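Fatty acyl CoA synthetase FADD13 (FATTY-ACYL-CoA SYNTHETASE) (Mycobacterium tuberculosis, PDB 3R44) belongs to the ANL superfamily of AMP-binding enzymes and is built from a large N-terminal domain and a smaller C-terminal one. Local coordinates at residues 168-173 / 189-194; 16-21 / 84-89; 196-201 / 369-374; 174-179 / 221-226. All blocks are in the same frame, centred on the assembly; numbering follows the deposited sequence.

Contact 1 (168-173 / 189-194). With HIS (histidine), chain B.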
loop_
_atom_site.group_PDB
_atom_site.type_symbol
_atom_site.label_atom_id
_atom_site.label_comp_id
_atom_site.label_asym_id
_atom_site.label_seq_id
_atom_site.Cartn_x
_atom_site.Cartn_y
_atom_site.Cartn_z
ATOM N N GLY A 168 19.920 14.425 1.065
ATOM C CA GLY A 168 19.377 13.439 0.161
ATOM C C GLY A 168 19.976 12.094 0.440
ATOM O O GLY A 168 20.454 11.847 1.521
ATOM N N GLY A 169 19.932 11.199 -0.520
ATOM C CA GLY A 169 20.500 9.873 -0.310
ATOM C C GLY A 169 19.805 9.123 0.810
ATOM O O GLY A 169 18.588 8.971 0.816
ATOM N N ASP A 170 20.597 8.707 1.777
ATOM C CA ASP A 170 20.128 7.980 2.925
ATOM C C ASP A 170 19.468 8.877 3.982
ATOM O O ASP A 170 19.070 8.391 5.019
ATOM C CB ASP A 170 21.340 7.264 3.557
ATOM C CG ASP A 170 20.953 6.356 4.681
ATOM O OD1 ASP A 170 19.972 5.599 4.497
ATOM O OD2 ASP A 170 21.637 6.379 5.749
ATOM N N ASP A 171 19.351 10.180 3.750
ATOM C CA ASP A 171 18.559 11.011 4.627
ATOM C C ASP A 171 17.065 10.604 4.670
ATOM O O ASP A 171 16.455 10.304 3.639
ATOM C CB ASP A 171 18.704 12.487 4.247
ATOM C CG ASP A 171 20.105 13.013 4.520
ATOM O OD1 ASP A 171 20.812 12.415 5.365
ATOM O OD2 ASP A 171 20.464 14.014 3.894
ATOM N N ASN A 172 16.487 10.621 5.869
ATOM C CA ASN A 172 15.077 10.339 6.008
ATOM C C ASN A 172 14.223 11.260 5.192
ATOM O O ASN A 172 14.492 12.472 5.127
ATOM C CB ASN A 172 14.568 10.454 7.427
ATOM C CG ASN A 172 15.221 9.517 8.356
ATOM O OD1 ASN A 172 15.794 8.523 7.920
ATOM N ND2 ASN A 172 15.159 9.833 9.665
ATOM N N LEU A 173 13.156 10.697 4.638
ATOM C CA LEU A 173 12.224 11.420 3.790
ATOM C C LEU A 173 10.764 11.275 4.243
ATOM O O LEU A 173 9.985 12.219 4.137
ATOM C CB LEU A 173 12.338 10.941 2.319
ATOM C CG LEU A 173 11.366 11.551 1.287
ATOM C CD1 LEU A 173 11.359 13.096 1.340
ATOM C CD2 LEU A 173 11.602 11.082 -0.147
ATOM N N VAL A 189 10.314 4.050 8.146
ATOM C CA VAL A 189 11.116 5.190 7.704
ATOM C C VAL A 189 11.671 4.922 6.315
ATOM O O VAL A 189 12.411 3.965 6.135
ATOM C CB VAL A 189 12.303 5.517 8.671
ATOM C CG1 VAL A 189 13.093 6.763 8.156
ATOM C CG2 VAL A 189 11.749 5.689 10.124
ATOM N N HIS A 190 11.283 5.737 5.345
ATOM C CA HIS A 190 11.907 5.718 4.014
ATOM C C HIS A 190 12.776 6.954 3.780
ATOM O O HIS A 190 12.598 7.979 4.397
ATOM C CB HIS A 190 10.862 5.525 2.904
ATOM C CG HIS A 190 10.380 4.110 2.789
ATOM N ND1 HIS A 190 11.155 3.108 2.238
ATOM C CD2 HIS A 190 9.263 3.500 3.268
ATOM C CE1 HIS A 190 10.529 1.957 2.368
ATOM N NE2 HIS A 190 9.372 2.166 2.978
ATOM N N THR A 191 13.694 6.821 2.845
ATOM C CA THR A 191 14.697 7.814 2.554
ATOM C C THR A 191 14.564 8.244 1.077
ATOM O O THR A 191 13.701 7.730 0.307
ATOM C CB THR A 191 16.091 7.231 2.754
ATOM O OG1 THR A 191 16.243 6.107 1.850
ATOM C CG2 THR A 191 16.329 6.852 4.270
ATOM N N HIS A 192 15.331 9.273 0.707
ATOM C CA HIS A 192 15.345 9.730 -0.668
ATOM C C HIS A 192 15.813 8.524 -1.526
ATOM O O HIS A 192 15.288 8.274 -2.601
ATOM C CB HIS A 192 16.265 10.927 -0.895
ATOM C CG HIS A 192 15.791 12.192 -0.242
ATOM N ND1 HIS A 192 15.199 13.229 -0.937
ATOM C CD2 HIS A 192 15.679 12.509 1.068
ATOM C CE1 HIS A 192 14.821 14.168 -0.082
ATOM N NE2 HIS A 192 15.141 13.778 1.140
ATOM N N GLU A 193 16.791 7.785 -1.044
ATOM C CA GLU A 193 17.314 6.635 -1.767
ATOM C C GLU A 193 16.283 5.544 -1.946
ATOM O O GLU A 193 16.186 4.995 -3.029
ATOM C CB GLU A 193 18.550 6.050 -1.067
ATOM C CG GLU A 193 18.992 4.670 -1.575
ATOM C CD GLU A 193 20.271 4.173 -0.866
ATOM O OE1 GLU A 193 20.171 3.735 0.295
ATOM O OE2 GLU A 193 21.379 4.264 -1.433
ATOM N N SER A 194 15.547 5.189 -0.882
ATOM C CA SER A 194 14.566 4.094 -1.020
ATOM C C SER A 194 13.407 4.438 -1.924
ATOM O O SER A 194 12.938 3.644 -2.696
ATOM C CB SER A 194 14.200 3.506 0.383
ATOM O OG SER A 194 13.488 4.438 1.211
HETATM N N HIS B . 21.259 6.706 -6.475
HETATM C CA HIS B . 20.599 7.885 -5.863
HETATM C C HIS B . 19.796 7.466 -4.651
HETATM O O HIS B . 19.969 7.897 -3.508
HETATM C CB HIS B . 19.717 8.567 -6.929
HETATM C CG HIS B . 18.655 9.469 -6.390
HETATM N ND1 HIS B . 18.105 10.482 -7.158
HETATM C CD2 HIS B . 18.031 9.525 -5.178
HETATM C CE1 HIS B . 17.182 11.112 -6.442
HETATM N NE2 HIS B . 17.111 10.545 -5.246
HETATM O OXT HIS B . 18.903 6.637 -4.802
HETATM O O HOH W 1 18.216 4.289 2.174
HETATM O O HOH W 2 14.038 14.676 3.514
#

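Contact 2 (16-21 / 84-89). With HIS (histidine), chain B.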
loop_
_atom_site.group_PDB
_atom_site.type_symbol
_atom_site.label_atom_id
_atom_site.label_comp_id
_atom_site.label_asym_id
_atom_site.label_seq_id
_atom_site.Cartn_x
_atom_site.Cartn_y
_atom_site.Cartn_z
ATOM N N LYS A 16 20.941 13.465 -5.086
ATOM C CA LYS A 16 20.154 12.323 -4.658
ATOM C C LYS A 16 18.961 12.791 -3.813
ATOM O O LYS A 16 18.595 12.152 -2.831
ATOM C CB LYS A 16 21.058 11.388 -3.861
ATOM C CG LYS A 16 22.123 10.741 -4.724
ATOM C CD LYS A 16 23.087 9.915 -3.834
ATOM C CE LYS A 16 24.357 9.553 -4.578
ATOM N NZ LYS A 16 24.081 8.898 -5.852
ATOM N N ASN A 17 18.398 13.939 -4.183
ATOM C CA ASN A 17 17.263 14.477 -3.462
ATOM C C ASN A 17 16.002 14.415 -4.342
ATOM O O ASN A 17 15.982 14.918 -5.477
ATOM C CB ASN A 17 17.593 15.914 -3.021
ATOM C CG ASN A 17 16.494 16.540 -2.255
ATOM O OD1 ASN A 17 15.424 16.807 -2.786
ATOM N ND2 ASN A 17 16.742 16.791 -0.988
ATOM N N ILE A 18 14.930 13.842 -3.808
ATOM C CA ILE A 18 13.712 13.616 -4.560
ATOM C C ILE A 18 13.081 14.943 -4.977
ATOM O O ILE A 18 12.489 15.042 -6.056
ATOM C CB ILE A 18 12.696 12.781 -3.677
ATOM C CG1 ILE A 18 13.220 11.346 -3.533
ATOM C CG2 ILE A 18 11.313 12.830 -4.257
ATOM C CD1 ILE A 18 13.223 10.532 -4.835
ATOM N N GLY A 19 13.203 15.974 -4.123
ATOM C CA GLY A 19 12.751 17.309 -4.455
ATOM C C GLY A 19 13.563 17.950 -5.580
ATOM O O GLY A 19 13.015 18.641 -6.449
ATOM N N TRP A 20 14.852 17.649 -5.652
ATOM C CA TRP A 20 15.710 18.146 -6.744
ATOM C C TRP A 20 15.374 17.416 -8.013
ATOM O O TRP A 20 15.384 17.983 -9.140
ATOM C CB TRP A 20 17.224 17.979 -6.406
ATOM C CG TRP A 20 18.068 18.829 -7.245
ATOM C CD1 TRP A 20 18.928 18.442 -8.212
ATOM C CD2 TRP A 20 18.128 20.261 -7.191
ATOM N NE1 TRP A 20 19.511 19.538 -8.790
ATOM C CE2 TRP A 20 19.043 20.672 -8.175
ATOM C CE3 TRP A 20 17.495 21.234 -6.401
ATOM C CZ2 TRP A 20 19.366 22.029 -8.378
ATOM C CZ3 TRP A 20 17.820 22.596 -6.603
ATOM C CH2 TRP A 20 18.751 22.968 -7.573
ATOM N N MET A 21 15.001 16.147 -7.848
ATOM C CA MET A 21 14.521 15.396 -8.996
ATOM C C MET A 21 13.336 16.061 -9.678
ATOM O O MET A 21 13.239 16.098 -10.933
ATOM C CB MET A 21 14.229 13.923 -8.670
ATOM C CG MET A 21 13.936 13.110 -9.879
ATOM S SD MET A 21 13.431 11.407 -9.517
ATOM C CE MET A 21 11.794 11.839 -8.823
ATOM N N LEU A 84 3.618 19.551 -0.954
ATOM C CA LEU A 84 4.107 19.577 0.463
ATOM C C LEU A 84 5.158 18.518 0.678
ATOM O O LEU A 84 6.174 18.738 1.387
ATOM C CB LEU A 84 2.992 19.394 1.490
ATOM C CG LEU A 84 2.275 20.721 1.729
ATOM C CD1 LEU A 84 0.864 20.527 2.386
ATOM C CD2 LEU A 84 3.107 21.752 2.526
ATOM N N PHE A 85 4.895 17.362 0.097
ATOM C CA PHE A 85 5.827 16.276 0.118
ATOM C C PHE A 85 7.165 16.659 -0.579
ATOM O O PHE A 85 8.258 16.453 -0.013
ATOM C CB PHE A 85 5.229 15.025 -0.538
ATOM C CG PHE A 85 6.118 13.838 -0.455
ATOM C CD1 PHE A 85 6.106 13.000 0.684
ATOM C CD2 PHE A 85 7.020 13.567 -1.451
ATOM C CE1 PHE A 85 6.953 11.863 0.776
ATOM C CE2 PHE A 85 7.916 12.448 -1.338
ATOM C CZ PHE A 85 7.861 11.599 -0.227
ATOM N N TYR A 86 7.063 17.170 -1.795
ATOM C CA TYR A 86 8.221 17.657 -2.519
ATOM C C TYR A 86 8.954 18.810 -1.816
ATOM O O TYR A 86 10.190 18.858 -1.829
ATOM C CB TYR A 86 7.863 18.080 -3.919
ATOM C CG TYR A 86 7.649 16.934 -4.886
ATOM C CD1 TYR A 86 8.688 16.024 -5.156
ATOM C CD2 TYR A 86 6.451 16.779 -5.566
ATOM C CE1 TYR A 86 8.513 14.972 -6.119
ATOM C CE2 TYR A 86 6.279 15.768 -6.489
ATOM C CZ TYR A 86 7.304 14.856 -6.740
ATOM O OH TYR A 86 7.180 13.864 -7.664
ATOM N N GLY A 87 8.192 19.752 -1.263
ATOM C CA GLY A 87 8.729 20.870 -0.529
ATOM C C GLY A 87 9.510 20.386 0.675
ATOM O O GLY A 87 10.654 20.789 0.918
ATOM N N ALA A 88 8.912 19.483 1.461
ATOM C CA ALA A 88 9.646 18.868 2.584
ATOM C C ALA A 88 10.933 18.153 2.126
ATOM O O ALA A 88 11.986 18.308 2.788
ATOM C CB ALA A 88 8.743 17.867 3.372
ATOM N N ALA A 89 10.838 17.395 1.029
ATOM C CA ALA A 89 12.007 16.717 0.427
ATOM C C ALA A 89 13.179 17.691 0.148
ATOM O O ALA A 89 14.332 17.438 0.508
ATOM C CB ALA A 89 11.593 15.941 -0.849
HETATM N N HIS B . 21.259 6.706 -6.475
HETATM C CA HIS B . 20.599 7.885 -5.863
HETATM C C HIS B . 19.796 7.466 -4.651
HETATM O O HIS B . 19.969 7.897 -3.508
HETATM C CB HIS B . 19.717 8.567 -6.929
HETATM C CG HIS B . 18.655 9.469 -6.390
HETATM N ND1 HIS B . 18.105 10.482 -7.158
HETATM C CD2 HIS B . 18.031 9.525 -5.178
HETATM C CE1 HIS B . 17.182 11.112 -6.442
HETATM N NE2 HIS B . 17.111 10.545 -5.246
HETATM O OXT HIS B . 18.903 6.637 -4.802
#

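Contact 3 (196-201 / 369-374). With HIS (histidine), chain B.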
loop_
_atom_site.group_PDB
_atom_site.type_symbol
_atom_site.label_atom_id
_atom_site.label_comp_id
_atom_site.label_asym_id
_atom_site.label_seq_id
_atom_site.Cartn_x
_atom_site.Cartn_y
_atom_site.Cartn_z
ATOM N N HIS A 196 13.500 6.749 -4.337
ATOM C CA HIS A 196 14.041 6.781 -5.691
ATOM C C HIS A 196 14.163 5.354 -6.252
ATOM O O HIS A 196 13.835 5.107 -7.411
ATOM C CB HIS A 196 15.389 7.457 -5.699
ATOM C CG HIS A 196 16.148 7.271 -6.977
ATOM N ND1 HIS A 196 17.166 6.345 -7.111
ATOM C CD2 HIS A 196 15.996 7.856 -8.187
ATOM C CE1 HIS A 196 17.626 6.393 -8.354
ATOM N NE2 HIS A 196 16.945 7.315 -9.021
ATOM N N SER A 197 14.646 4.433 -5.430
ATOM C CA SER A 197 14.819 3.048 -5.888
ATOM C C SER A 197 13.484 2.410 -6.234
ATOM O O SER A 197 13.363 1.716 -7.231
ATOM C CB SER A 197 15.552 2.243 -4.839
ATOM O OG SER A 197 16.911 2.648 -4.811
ATOM N N ALA A 198 12.480 2.669 -5.427
ATOM C CA ALA A 198 11.185 2.105 -5.661
ATOM C C ALA A 198 10.604 2.706 -6.904
ATOM O O ALA A 198 10.011 1.993 -7.699
ATOM C CB ALA A 198 10.255 2.396 -4.443
ATOM N N ALA A 199 10.780 4.017 -7.092
ATOM C CA ALA A 199 10.233 4.682 -8.282
ATOM C C ALA A 199 10.948 4.092 -9.511
ATOM O O ALA A 199 10.328 3.762 -10.526
ATOM C CB ALA A 199 10.418 6.236 -8.183
ATOM N N SER A 200 12.259 3.959 -9.417
ATOM C CA SER A 200 13.051 3.387 -10.533
ATOM C C SER A 200 12.686 1.981 -10.831
ATOM O O SER A 200 12.619 1.587 -11.994
ATOM C CB SER A 200 14.535 3.362 -10.221
ATOM O OG SER A 200 14.974 4.652 -9.986
ATOM N N SER A 201 12.441 1.215 -9.762
ATOM C CA SER A 201 12.010 -0.165 -9.889
ATOM C C SER A 201 10.730 -0.258 -10.747
ATOM O O SER A 201 10.671 -0.954 -11.738
ATOM C CB SER A 201 11.751 -0.773 -8.528
ATOM O OG SER A 201 11.412 -2.109 -8.729
ATOM N N SER A 369 16.939 -5.261 -1.256
ATOM C CA SER A 369 16.735 -4.190 -2.187
ATOM C C SER A 369 16.966 -2.861 -1.500
ATOM O O SER A 369 16.660 -2.720 -0.317
ATOM C CB SER A 369 15.279 -4.153 -2.677
ATOM O OG SER A 369 15.059 -3.173 -3.694
ATOM N N ASP A 370 17.433 -1.880 -2.251
ATOM C CA ASP A 370 17.463 -0.488 -1.759
ATOM C C ASP A 370 16.062 0.157 -1.593
ATOM O O ASP A 370 15.968 1.241 -1.019
ATOM C CB ASP A 370 18.276 0.399 -2.709
ATOM C CG ASP A 370 19.757 0.169 -2.622
ATOM O OD1 ASP A 370 20.189 -0.332 -1.573
ATOM O OD2 ASP A 370 20.485 0.541 -3.576
ATOM N N ILE A 371 14.994 -0.480 -2.071
ATOM C CA ILE A 371 13.648 0.014 -1.814
ATOM C C ILE A 371 13.215 -0.149 -0.351
ATOM O O ILE A 371 12.202 0.435 0.087
ATOM C CB ILE A 371 12.586 -0.664 -2.700
ATOM C CG1 ILE A 371 12.370 -2.093 -2.186
ATOM C CG2 ILE A 371 12.912 -0.548 -4.292
ATOM C CD1 ILE A 371 11.388 -2.918 -3.027
ATOM N N LEU A 372 13.966 -0.948 0.410
ATOM C CA LEU A 372 13.579 -1.279 1.780
ATOM C C LEU A 372 13.729 -0.113 2.713
ATOM O O LEU A 372 14.610 0.743 2.586
ATOM C CB LEU A 372 14.384 -2.461 2.314
ATOM C CG LEU A 372 14.068 -3.765 1.608
ATOM C CD1 LEU A 372 15.079 -4.833 2.046
ATOM C CD2 LEU A 372 12.646 -4.231 1.854
ATOM N N LEU A 373 12.880 -0.122 3.710
ATOM C CA LEU A 373 12.964 0.831 4.801
ATOM C C LEU A 373 14.348 0.902 5.418
ATOM O O LEU A 373 15.115 -0.093 5.474
ATOM C CB LEU A 373 11.913 0.511 5.910
ATOM C CG LEU A 373 12.319 -0.577 6.932
ATOM C CD1 LEU A 373 11.288 -0.674 8.032
ATOM C CD2 LEU A 373 12.546 -2.008 6.305
ATOM N N LYS A 374 14.668 2.074 5.896
ATOM C CA LYS A 374 15.882 2.269 6.662
ATOM C C LYS A 374 15.768 1.614 8.043
ATOM O O LYS A 374 16.718 0.968 8.543
ATOM C CB LYS A 374 16.182 3.761 6.838
ATOM C CG LYS A 374 17.334 4.012 7.829
ATOM C CD LYS A 374 17.451 5.479 8.261
ATOM C CE LYS A 374 18.151 6.299 7.248
ATOM N NZ LYS A 374 18.450 7.686 7.767
HETATM N N HIS B . 21.259 6.706 -6.475
HETATM C CA HIS B . 20.599 7.885 -5.863
HETATM C C HIS B . 19.796 7.466 -4.651
HETATM O O HIS B . 19.969 7.897 -3.508
HETATM C CB HIS B . 19.717 8.567 -6.929
HETATM C CG HIS B . 18.655 9.469 -6.390
HETATM N ND1 HIS B . 18.105 10.482 -7.158
HETATM C CD2 HIS B . 18.031 9.525 -5.178
HETATM C CE1 HIS B . 17.182 11.112 -6.442
HETATM N NE2 HIS B . 17.111 10.545 -5.246
HETATM O OXT HIS B . 18.903 6.637 -4.802
#

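Contact 4 (174-179 / 221-226)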
loop_
_atom_site.group_PDB
_atom_site.type_symbol
_atom_site.label_atom_id
_atom_site.label_comp_id
_atom_site.label_asym_id
_atom_site.label_seq_id
_atom_site.Cartn_x
_atom_site.Cartn_y
_atom_site.Cartn_z
ATOM N N PHE A 174 10.335 10.079 4.585
ATOM C CA PHE A 174 8.969 9.951 5.100
ATOM C C PHE A 174 8.858 8.862 6.121
ATOM O O PHE A 174 9.709 7.936 6.127
ATOM C CB PHE A 174 7.901 9.917 3.999
ATOM C CG PHE A 174 7.854 8.668 3.187
ATOM C CD1 PHE A 174 7.108 7.584 3.625
ATOM C CD2 PHE A 174 8.452 8.598 1.954
ATOM C CE1 PHE A 174 7.037 6.367 2.878
ATOM C CE2 PHE A 174 8.366 7.421 1.188
ATOM C CZ PHE A 174 7.643 6.310 1.641
ATOM N N ILE A 175 7.815 8.963 6.954
ATOM C CA ILE A 175 7.461 7.887 7.864
ATOM C C ILE A 175 6.018 7.532 7.613
ATOM O O ILE A 175 5.146 8.382 7.689
ATOM C CB ILE A 175 7.618 8.263 9.349
ATOM C CG1 ILE A 175 9.000 8.792 9.700
ATOM C CG2 ILE A 175 7.360 7.046 10.228
ATOM C CD1 ILE A 175 9.074 9.638 10.957
ATOM N N MET A 176 5.788 6.281 7.287
ATOM C CA MET A 176 4.468 5.795 7.058
ATOM C C MET A 176 4.126 4.710 8.060
ATOM O O MET A 176 4.881 3.723 8.263
ATOM C CB MET A 176 4.312 5.307 5.595
ATOM C CG MET A 176 4.428 6.469 4.518
ATOM S SD MET A 176 3.274 6.264 3.130
ATOM C CE MET A 176 2.634 4.704 3.558
ATOM N N TYR A 177 2.986 4.856 8.710
ATOM C CA TYR A 177 2.619 3.892 9.787
ATOM C C TYR A 177 1.923 2.601 9.270
ATOM O O TYR A 177 1.077 2.650 8.389
ATOM C CB TYR A 177 1.849 4.628 10.914
ATOM C CG TYR A 177 2.840 5.355 11.770
ATOM C CD1 TYR A 177 3.452 6.523 11.303
ATOM C CD2 TYR A 177 3.238 4.836 12.975
ATOM C CE1 TYR A 177 4.390 7.178 12.038
ATOM C CE2 TYR A 177 4.181 5.512 13.760
ATOM C CZ TYR A 177 4.765 6.670 13.273
ATOM O OH TYR A 177 5.711 7.309 14.016
ATOM N N THR A 178 2.329 1.445 9.783
ATOM C CA THR A 178 1.732 0.156 9.383
ATOM C C THR A 178 1.433 -0.664 10.651
ATOM O O THR A 178 2.206 -0.609 11.639
ATOM C CB THR A 178 2.686 -0.636 8.432
ATOM O OG1 THR A 178 1.986 -1.748 7.829
ATOM C CG2 THR A 178 3.901 -1.146 9.190
ATOM N N SER A 179 0.336 -1.420 10.665
ATOM C CA SER A 179 -0.044 -2.132 11.922
ATOM C C SER A 179 0.158 -3.641 11.808
ATOM O O SER A 179 0.749 -4.097 10.815
ATOM C CB SER A 179 -1.470 -1.803 12.320
ATOM O OG SER A 179 -2.382 -2.444 11.438
ATOM N N PHE A 221 -1.927 8.844 0.868
ATOM C CA PHE A 221 -1.246 8.368 2.042
ATOM C C PHE A 221 -0.890 6.881 1.958
ATOM O O PHE A 221 -0.384 6.359 2.927
ATOM C CB PHE A 221 -2.009 8.685 3.345
ATOM C CG PHE A 221 -3.478 8.225 3.346
ATOM C CD1 PHE A 221 -3.807 6.869 3.447
ATOM C CD2 PHE A 221 -4.520 9.162 3.196
ATOM C CE1 PHE A 221 -5.151 6.433 3.369
ATOM C CE2 PHE A 221 -5.856 8.745 3.151
ATOM C CZ PHE A 221 -6.177 7.371 3.247
ATOM N N HIS A 222 -1.270 6.188 0.889
ATOM C CA HIS A 222 -0.915 4.783 0.684
ATOM C C HIS A 222 0.465 4.836 0.030
ATOM O O HIS A 222 0.694 5.643 -0.857
ATOM C CB HIS A 222 -1.861 4.048 -0.305
ATOM C CG HIS A 222 -3.234 3.783 0.222
ATOM N ND1 HIS A 222 -3.459 3.137 1.420
ATOM C CD2 HIS A 222 -4.459 4.044 -0.301
ATOM C CE1 HIS A 222 -4.762 3.054 1.638
ATOM N NE2 HIS A 222 -5.392 3.610 0.619
ATOM N N VAL A 223 1.364 3.960 0.455
ATOM C CA VAL A 223 2.724 3.984 -0.058
ATOM C C VAL A 223 2.801 3.826 -1.543
ATOM O O VAL A 223 3.639 4.485 -2.190
ATOM C CB VAL A 223 3.644 2.987 0.720
ATOM C CG1 VAL A 223 3.367 1.509 0.283
ATOM C CG2 VAL A 223 5.060 3.351 0.495
ATOM N N ALA A 224 1.939 3.012 -2.143
ATOM C CA ALA A 224 2.054 2.843 -3.549
ATOM C C ALA A 224 1.605 4.075 -4.310
ATOM O O ALA A 224 2.108 4.320 -5.405
ATOM C CB ALA A 224 1.293 1.614 -4.035
ATOM N N ALA A 225 0.705 4.870 -3.743
ATOM C CA ALA A 225 0.254 6.060 -4.431
ATOM C C ALA A 225 1.367 7.080 -4.346
ATOM O O ALA A 225 1.628 7.825 -5.289
ATOM C CB ALA A 225 -1.058 6.606 -3.820
ATOM N N LEU A 226 2.077 7.134 -3.212
ATOM C CA LEU A 226 3.188 8.040 -3.114
ATOM C C LEU A 226 4.302 7.717 -4.114
ATOM O O LEU A 226 4.859 8.586 -4.783
ATOM C CB LEU A 226 3.744 7.973 -1.675
ATOM C CG LEU A 226 4.740 9.003 -1.292
ATOM C CD1 LEU A 226 4.284 10.340 -1.917
ATOM C CD2 LEU A 226 4.867 9.020 0.305
#

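Contact 1 (168-173 / 189-194)
Asn172 and Thr191 pair as antiparallel, non-hydrogen-bonded partners, their side chains diverging, with 4.3 Å between their CA atoms, and the neighbouring backbone bond from Leu173 N to His190 O measures 2.8 Å. Past Thr191 the chain winds into helix 192-205, whose start is covered by the type II' turn from Gly168 to Asp171. Glu193 N donates to Gly169 O at 2.8 Å, coming in from above the carbonyl plane, while His192 N makes a weak bond to Asp171 O. Within the second segment Thr191 OG1 accepts from Ser194 N and Ser194 OG accepts from Thr191 N, a capping box. Thr191 holds OG1 between its own backbone N and carbonyl carbon (chi1 60°), which turns the hydroxyl to the helix and puts CG2 against Asp170 O. The arrangement is thus a strand-to-helix junction at the base of the hairpin 172-191, in the large AMP-binding domain. The His192 ring is sandwiched: Leu173 CD1 lies 4.1 Å from its centroid over one face, and Gly168 CA, also 4.1 Å from that centroid, over the other. Both ring nitrogens have partners, ND1 the backbone of Ile18 and NE2 a water that also donates to Asn172 O, so the ring's rotation is well defined. Across the hairpin Asn172 OD1, bonded to Lys374, comes within 3.2 Å of Val189 CG1. Glu193 CB borders the bound histidine, 3.4 Å from its O atom.

Contact 2 (16-21 / 84-89)
Gly19 and Tyr86 bring the two backbones closest, their CA atoms 4.9 Å apart, where the first turn of helix 18-28 rests on helix 79-91. With no side chain on Gly19, Ala89 CB can approach to 3.6 Å from Gly19 N. Asn17 carries the polar part. Its CG stands anti to the backbone N (chi1 -179°), and this sets the amide between the two helices. ND2 donates to Ala89 O at 2.9 Å in a fairly straight bond (158°); the oxygen lies close to the plane of the asparagine amide, yet the amide nitrogen sits well above the plane of the Ala89 carbonyl. The same ND2 has a second acceptor in Cys167 O. Meanwhile OD1 turns to its own helix, taking a bond from Trp20 N at 3.0 Å and a weak one from Gly19 N. Next to the asparagine, Ile18 CG2 meets Tyr86 CE1 at 4.0 Å and points at the edge of the Phe85 ring. The other branch of Ile18 goes to the ligand, CD1 standing 3.9 Å from NE2 of the bound histidine, while the aliphatic part of Lys16 lies along that molecule, CG 3.4 Å from its CA. Asn17 is thus a helix N-cap through OD1, while its amide nitrogen ties helix 18-28 to Ala89 O near the end of helix 79-91, and Lys16, Asn17 and Ile18, on the near side of this junction, line the histidine pocket.

Contact 3 (196-201 / 369-374)
Ile371 packs on helix 192-205 from a type I turn, Ser369 to Leu372, that follows strand 364-369 of the large domain. The turn is also an ST turn, since Ser369 OG accepts from Ile371 N at 3.1 Å, and this bond holds the isoleucine backbone in place behind its side chain. From CB the side chain branches. CG2, anti to the carbonyl carbon, does the touching: it presses on the helix backbone, 3.4 Å from Ala198 N, and stands 4.0 Å from Ala198 CB and 3.9 Å from Ser197 CB, with Ser201 CB farther along the same helix face. CG1 takes the position between backbone N and carbonyl carbon (chi1 73°), which leads it and CD1 away from the helix; beyond the two segments Ile371 has Ser320 and Thr346 as neighbours. At the outer side of the contact Asp370 CB borders Ser197, whose hydroxyl, in one of two modelled conformers, bonds back to Glu193 O. The helix meets the turn on one flank and the bound histidine on another. There the His196 ring has the imidazole of the ligand over one face and Ser200 OG over the opposite one. Ser200 also grips the His196 carbonyl twice, its OG and its N reaching the oxygen from opposite faces of the carbonyl plane. At the rim of the ring, His196 ND1 lies 2.9 Å from OXT of the bound histidine.

Contact 4 (174-179 / 221-226)
Leu226 CD2 sits squarely over the Phe174 ring, 3.9 Å from its centroid and only 8° off the normal, a CH-pi contact made by side chains that come from opposite directions. Val223 CG2 adds a second touch at the far end of that ring, 4.1 Å from Phe174 CZ. Met176 fills the next position, its CB lying in the plane of the Phe174 ring at the edge, and its methyl reaches across to the start of helix 223-235. CE lies 3.4 Å from Val223 N and 3.5 Å from Val223 CB, the latter tighter than a usual carbon pair. To get there the chain bends twice, and the last torsion is nearly eclipsed (chi3 -6°), a strained shape. One shell out, His222 occupies the N-cap position, and its carbonyl takes a bond from Leu226 N at 3.1 Å, fixing the turn that carries Leu226. On the strand side Phe174 and Met176 are held by backbone bonds to His190 and Val188 in the hairpin. Pro97 touches both Met176 and Phe221, so strand 94-97 backs the contact. Strand 172-178 then runs into the Gly-, Ser- and Thr-rich loop that marks this enzyme family. The side chains that meet here do so through carbon and sulfur, so their cohesion rests on dispersion and close fit, with backbone atoms Phe221 O and Val223 N as the polar groups beside the methionine methyl.

How the contacts relate
All four contacts lie in the large domain, and three of them gather round the bound histidine. Along the chain contact 2 closes before contact 1 opens; contact 4 then interleaves with contacts 1 and 3. Contacts 1 and 2 each touch all the others; the centre of contact 1 is about 10 Å from that of contact 2 and about 9 Å from that of contact 3, with helix 192-205 shared with contact 3. Contacts 1 and 4 both use strand 172-178, about 14 Å apart between centres. Phe85 of contact 2 packs on Phe174 and Leu226 of contact 4, whereas contacts 3 and 4 do not touch. Distant parts of the sequence thus meet around hairpin 172-191 and the helices packed beside it, next to the pocket.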